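Local coordinates for glycine cleavage system transcriptional repressor, putative (Vibrio cholerae, PDB 1U8S), which probably represses transcription of the glycine cleavage system genes, its tandem ACT domains being paired with those of a second subunit, at residues B[114-128]-B[139-151]. Numbering follows the deposited sequence.
Sequences FAQRQIGMASLSAQT and NQFHIAISARVDS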
loop_
_atom_site.group_PDB
_atom_site.type_symbol
_atom_site.label_atom_id
_atom_site.label_comp_id
_atom_site.label_asym_id
_atom_site.label_seq_id
_atom_site.Cartn_x
_atom_site.Cartn_y
_atom_site.Cartn_z
ATOM N N PHE B 114 -5.309 12.735 -12.342
ATOM C CA PHE B 114 -6.229 11.935 -11.549
ATOM C C PHE B 114 -6.879 12.740 -10.446
ATOM O O PHE B 114 -8.017 12.476 -10.072
ATOM C CB PHE B 114 -5.507 10.718 -10.978
ATOM C CG PHE B 114 -5.098 9.738 -12.028
ATOM C CD1 PHE B 114 -6.063 9.087 -12.790
ATOM C CD2 PHE B 114 -3.758 9.521 -12.313
ATOM C CE1 PHE B 114 -5.699 8.237 -13.830
ATOM C CE2 PHE B 114 -3.379 8.671 -13.352
ATOM C CZ PHE B 114 -4.347 8.029 -14.113
ATOM N N ALA B 115 -6.168 13.725 -9.916
ATOM C CA ALA B 115 -6.760 14.546 -8.873
ATOM C C ALA B 115 -7.900 15.364 -9.483
ATOM O O ALA B 115 -9.000 15.403 -8.929
ATOM C CB ALA B 115 -5.725 15.462 -8.257
ATOM N N GLN B 116 -7.650 15.998 -10.625
ATOM C CA GLN B 116 -8.674 16.803 -11.289
ATOM C C GLN B 116 -9.949 15.988 -11.500
ATOM O O GLN B 116 -11.053 16.525 -11.508
ATOM C CB GLN B 116 -8.160 17.302 -12.641
ATOM C CG GLN B 116 -7.027 18.295 -12.533
ATOM C CD GLN B 116 -6.300 18.506 -13.845
ATOM O OE1 GLN B 116 -5.898 17.545 -14.508
ATOM N NE2 GLN B 116 -6.111 19.766 -14.222
ATOM N N ARG B 117 -9.793 14.683 -11.662
ATOM C CA ARG B 117 -10.942 13.834 -11.879
ATOM C C ARG B 117 -11.389 13.096 -10.621
ATOM O O ARG B 117 -12.286 12.252 -10.673
ATOM C CB ARG B 117 -10.633 12.860 -13.013
ATOM C CG ARG B 117 -10.454 13.579 -14.351
ATOM C CD ARG B 117 -9.610 12.793 -15.354
ATOM N NE ARG B 117 -9.628 13.458 -16.648
ATOM C CZ ARG B 117 -9.084 14.650 -16.897
ATOM N NH1 ARG B 117 -8.449 15.331 -15.936
ATOM N NH2 ARG B 117 -9.202 15.176 -18.113
ATOM N N GLN B 118 -10.769 13.430 -9.492
ATOM C CA GLN B 118 -11.105 12.829 -8.208
ATOM C C GLN B 118 -10.921 11.312 -8.177
ATOM O O GLN B 118 -11.634 10.601 -7.462
ATOM C CB GLN B 118 -12.540 13.211 -7.819
ATOM C CG GLN B 118 -12.688 14.691 -7.438
ATOM C CD GLN B 118 -14.135 15.167 -7.358
ATOM O OE1 GLN B 118 -14.917 14.700 -6.527
ATOM N NE2 GLN B 118 -14.495 16.106 -8.231
ATOM N N ILE B 119 -9.965 10.823 -8.966
ATOM C CA ILE B 119 -9.642 9.400 -9.014
ATOM C C ILE B 119 -8.441 9.206 -8.079
ATOM O O ILE B 119 -7.409 9.864 -8.233
ATOM C CB ILE B 119 -9.262 8.968 -10.439
ATOM C CG1 ILE B 119 -10.458 9.204 -11.363
ATOM C CG2 ILE B 119 -8.841 7.494 -10.457
ATOM C CD1 ILE B 119 -10.190 8.904 -12.835
ATOM N N GLY B 120 -8.585 8.314 -7.104
ATOM C CA GLY B 120 -7.505 8.071 -6.164
ATOM C C GLY B 120 -6.503 7.083 -6.712
ATOM O O GLY B 120 -6.894 6.058 -7.256
ATOM N N MET B 121 -5.213 7.379 -6.595
ATOM C CA MET B 121 -4.215 6.443 -7.092
ATOM C C MET B 121 -3.905 5.453 -5.978
ATOM O O MET B 121 -4.116 5.756 -4.806
ATOM C CB MET B 121 -2.936 7.173 -7.478
ATOM C CG MET B 121 -3.131 8.385 -8.356
ATOM S SD MET B 121 -1.514 9.141 -8.709
ATOM C CE MET B 121 -1.179 9.981 -7.137
ATOM N N ALA B 122 -3.412 4.273 -6.349
ATOM C CA ALA B 122 -3.053 3.244 -5.380
ATOM C C ALA B 122 -1.551 2.976 -5.434
ATOM O O ALA B 122 -0.952 2.526 -4.462
ATOM C CB ALA B 122 -3.811 1.981 -5.661
ATOM N N SER B 123 -0.930 3.247 -6.574
ATOM C CA SER B 123 0.510 3.031 -6.687
ATOM C C SER B 123 1.099 3.843 -7.820
ATOM O O SER B 123 0.446 4.097 -8.827
ATOM C CB SER B 123 0.841 1.544 -6.895
ATOM O OG SER B 123 0.526 1.124 -8.214
ATOM N N LEU B 124 2.355 4.228 -7.644
ATOM C CA LEU B 124 3.033 5.038 -8.630
ATOM C C LEU B 124 4.517 4.731 -8.644
ATOM O O LEU B 124 5.069 4.257 -7.665
ATOM C CB LEU B 124 2.790 6.520 -8.309
ATOM C CG LEU B 124 3.354 7.623 -9.207
ATOM C CD1 LEU B 124 2.568 8.916 -9.009
ATOM C CD2 LEU B 124 4.825 7.829 -8.891
ATOM N N SER B 125 5.140 4.975 -9.784
ATOM C CA SER B 125 6.570 4.791 -9.975
ATOM C C SER B 125 6.933 5.745 -11.116
ATOM O O SER B 125 6.221 5.825 -12.121
ATOM C CB SER B 125 6.916 3.343 -10.355
ATOM O OG SER B 125 6.607 3.039 -11.710
ATOM N N ALA B 126 8.013 6.496 -10.926
ATOM C CA ALA B 126 8.502 7.449 -11.915
ATOM C C ALA B 126 10.010 7.326 -11.810
ATOM O O ALA B 126 10.585 7.622 -10.769
ATOM C CB ALA B 126 8.048 8.852 -11.557
ATOM N N GLN B 127 10.655 6.890 -12.882
ATOM C CA GLN B 127 12.091 6.687 -12.831
ATOM C C GLN B 127 12.764 6.697 -14.187
ATOM O O GLN B 127 12.131 6.495 -15.214
ATOM C CB GLN B 127 12.377 5.338 -12.149
ATOM C CG GLN B 127 11.939 4.127 -12.969
ATOM C CD GLN B 127 11.731 2.873 -12.129
ATOM O OE1 GLN B 127 12.627 2.442 -11.404
ATOM N NE2 GLN B 127 10.537 2.277 -12.232
ATOM N N THR B 128 14.065 6.934 -14.169
ATOM C CA THR B 128 14.878 6.932 -15.375
ATOM C C THR B 128 15.367 5.485 -15.494
ATOM O O THR B 128 15.805 4.904 -14.503
ATOM C CB THR B 128 16.097 7.851 -15.219
ATOM O OG1 THR B 128 15.663 9.205 -15.027
ATOM C CG2 THR B 128 16.988 7.759 -16.446
ATOM N N ASN B 139 18.276 6.649 -21.215
ATOM C CA ASN B 139 17.996 8.081 -21.171
ATOM C C ASN B 139 16.498 8.393 -21.231
ATOM O O ASN B 139 16.103 9.527 -21.522
ATOM C CB ASN B 139 18.720 8.793 -22.321
ATOM C CG ASN B 139 18.435 8.158 -23.667
ATOM O OD1 ASN B 139 18.781 6.995 -23.903
ATOM N ND2 ASN B 139 17.798 8.915 -24.557
ATOM N N GLN B 140 15.667 7.390 -20.962
ATOM C CA GLN B 140 14.223 7.592 -20.976
ATOM C C GLN B 140 13.622 7.575 -19.572
ATOM O O GLN B 140 14.156 6.941 -18.659
ATOM C CB GLN B 140 13.541 6.531 -21.834
ATOM C CG GLN B 140 13.368 6.924 -23.288
ATOM C CD GLN B 140 12.648 5.856 -24.076
ATOM O OE1 GLN B 140 11.545 5.445 -23.720
ATOM N NE2 GLN B 140 13.269 5.392 -25.152
ATOM N N PHE B 141 12.506 8.277 -19.409
ATOM C CA PHE B 141 11.826 8.353 -18.122
ATOM C C PHE B 141 10.479 7.629 -18.224
ATOM O O PHE B 141 9.689 7.938 -19.117
ATOM C CB PHE B 141 11.606 9.821 -17.754
ATOM C CG PHE B 141 11.178 10.032 -16.331
ATOM C CD1 PHE B 141 12.067 9.810 -15.282
ATOM C CD2 PHE B 141 9.886 10.449 -16.035
ATOM C CE1 PHE B 141 11.677 10.002 -13.962
ATOM C CE2 PHE B 141 9.488 10.640 -14.719
ATOM C CZ PHE B 141 10.389 10.415 -13.680
ATOM N N HIS B 142 10.229 6.668 -17.328
ATOM C CA HIS B 142 8.969 5.912 -17.334
ATOM C C HIS B 142 8.127 6.124 -16.072
ATOM O O HIS B 142 8.620 6.003 -14.947
ATOM C CB HIS B 142 9.214 4.396 -17.484
ATOM C CG HIS B 142 9.876 3.996 -18.767
ATOM N ND1 HIS B 142 9.851 2.701 -19.243
ATOM C CD2 HIS B 142 10.606 4.707 -19.662
ATOM C CE1 HIS B 142 10.535 2.633 -20.372
ATOM N NE2 HIS B 142 11.004 3.836 -20.648
ATOM N N ILE B 143 6.851 6.428 -16.268
ATOM C CA ILE B 143 5.920 6.631 -15.158
ATOM C C ILE B 143 4.908 5.485 -15.169
ATOM O O ILE B 143 4.421 5.087 -16.224
ATOM C CB ILE B 143 5.163 7.996 -15.296
ATOM C CG1 ILE B 143 6.169 9.155 -15.229
ATOM C CG2 ILE B 143 4.111 8.146 -14.195
ATOM C CD1 ILE B 143 5.555 10.550 -15.420
ATOM N N ALA B 144 4.619 4.930 -14.000
ATOM C CA ALA B 144 3.636 3.845 -13.894
ATOM C C ALA B 144 2.693 4.157 -12.737
ATOM O O ALA B 144 3.122 4.283 -11.588
ATOM C CB ALA B 144 4.325 2.505 -13.667
ATOM N N ILE B 145 1.413 4.279 -13.050
ATOM C CA ILE B 145 0.410 4.604 -12.045
ATOM C C ILE B 145 -0.748 3.611 -12.058
ATOM O O ILE B 145 -1.186 3.165 -13.123
ATOM C CB ILE B 145 -0.180 6.031 -12.298
ATOM C CG1 ILE B 145 0.892 7.100 -12.046
ATOM C CG2 ILE B 145 -1.435 6.257 -11.433
ATOM C CD1 ILE B 145 0.544 8.471 -12.608
ATOM N N SER B 146 -1.249 3.273 -10.875
ATOM C CA SER B 146 -2.402 2.380 -10.757
ATOM C C SER B 146 -3.465 3.167 -10.024
ATOM O O SER B 146 -3.201 3.723 -8.957
ATOM C CB SER B 146 -2.058 1.111 -9.967
ATOM O OG SER B 146 -1.299 0.221 -10.772
ATOM N N ALA B 147 -4.663 3.224 -10.592
ATOM C CA ALA B 147 -5.732 3.974 -9.950
ATOM C C ALA B 147 -7.039 3.217 -10.012
ATOM O O ALA B 147 -7.266 2.408 -10.904
ATOM C CB ALA B 147 -5.888 5.341 -10.596
ATOM N N ARG B 148 -7.903 3.492 -9.049
ATOM C CA ARG B 148 -9.179 2.826 -8.976
ATOM C C ARG B 148 -10.319 3.787 -9.246
ATOM O O ARG B 148 -10.380 4.869 -8.665
ATOM C CB ARG B 148 -9.333 2.190 -7.598
ATOM C CG ARG B 148 -8.298 1.113 -7.322
ATOM C CD ARG B 148 -8.398 0.613 -5.900
ATOM N NE ARG B 148 -7.464 -0.472 -5.619
ATOM C CZ ARG B 148 -7.278 -1.003 -4.414
ATOM N NH1 ARG B 148 -7.968 -0.544 -3.373
ATOM N NH2 ARG B 148 -6.399 -1.988 -4.252
ATOM N N VAL B 149 -11.207 3.390 -10.153
ATOM C CA VAL B 149 -12.379 4.191 -10.484
ATOM C C VAL B 149 -13.627 3.373 -10.181
ATOM O O VAL B 149 -13.618 2.141 -10.286
ATOM C CB VAL B 149 -12.391 4.566 -11.957
ATOM C CG1 VAL B 149 -11.098 5.282 -12.299
ATOM C CG2 VAL B 149 -12.576 3.329 -12.809
ATOM N N ASP B 150 -14.697 4.048 -9.789
ATOM C CA ASP B 150 -15.925 3.338 -9.485
ATOM C C ASP B 150 -16.723 3.077 -10.758
ATOM O O ASP B 150 -16.256 3.354 -11.860
ATOM C CB ASP B 150 -16.749 4.126 -8.470
ATOM C CG ASP B 150 -16.999 5.552 -8.902
ATOM O OD1 ASP B 150 -17.053 6.429 -8.019
ATOM O OD2 ASP B 150 -17.153 5.800 -10.116
ATOM N N SER B 151 -17.921 2.531 -10.597
ATOM C CA SER B 151 -18.796 2.211 -11.726
ATOM C C SER B 151 -19.342 3.460 -12.433
ATOM O O SER B 151 -19.681 3.414 -13.619
ATOM C CB SER B 151 -19.958 1.353 -11.229
ATOM O OG SER B 151 -20.611 1.994 -10.144
HETATM O O HOH W 1 -10.573 6.713 -6.728
HETATM O O HOH W 2 8.681 3.466 -13.793
#
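In the second ACT domain, a ferredoxin-like βαββαβ fold, strands 120-128 and 141-149 pair as an antiparallel hairpin, Leu124 standing across from Ile145 and Ala126 from Ile143. A classic beta bulge interrupts the ladder where Ala122 and Ser123 both face Ser146: the Ala122 N-H runs almost straight to Ser146 O (2.7 Å, 175°), while Ser123 N reaches the same oxygen only weakly. Beyond the bulge the ladder runs on to Gln127 and His142, with Ala144 N bonded to Ser125 O and the return bond from Ser125 N to Ala144 O weak. On the helix-covered face, Ile145 is the hub. Ile145 CG2, anti to the backbone N (chi1 -68° for CG1), lies 3.6 Å from Phe114 CE2, and Ile145 CG1 runs alongside Leu124, 3.8 Å from Leu124 CG. Ala147 CB sits over one face of the Phe114 ring, offset toward the rim, and also meets Ile119 CG2. Farther along, Phe141 CZ abuts Ala126 CB at 3.5 Å. Strand 141-149 is flanked on its other side by strand 92-100, whereas the outer strand is bonded through Ala122, Leu124 and Ala126 to the second subunit. On the opposite face, one water links Ser125 OG, Gln127 NE2 and His142 O, donating to His142 O at 2.8 Å.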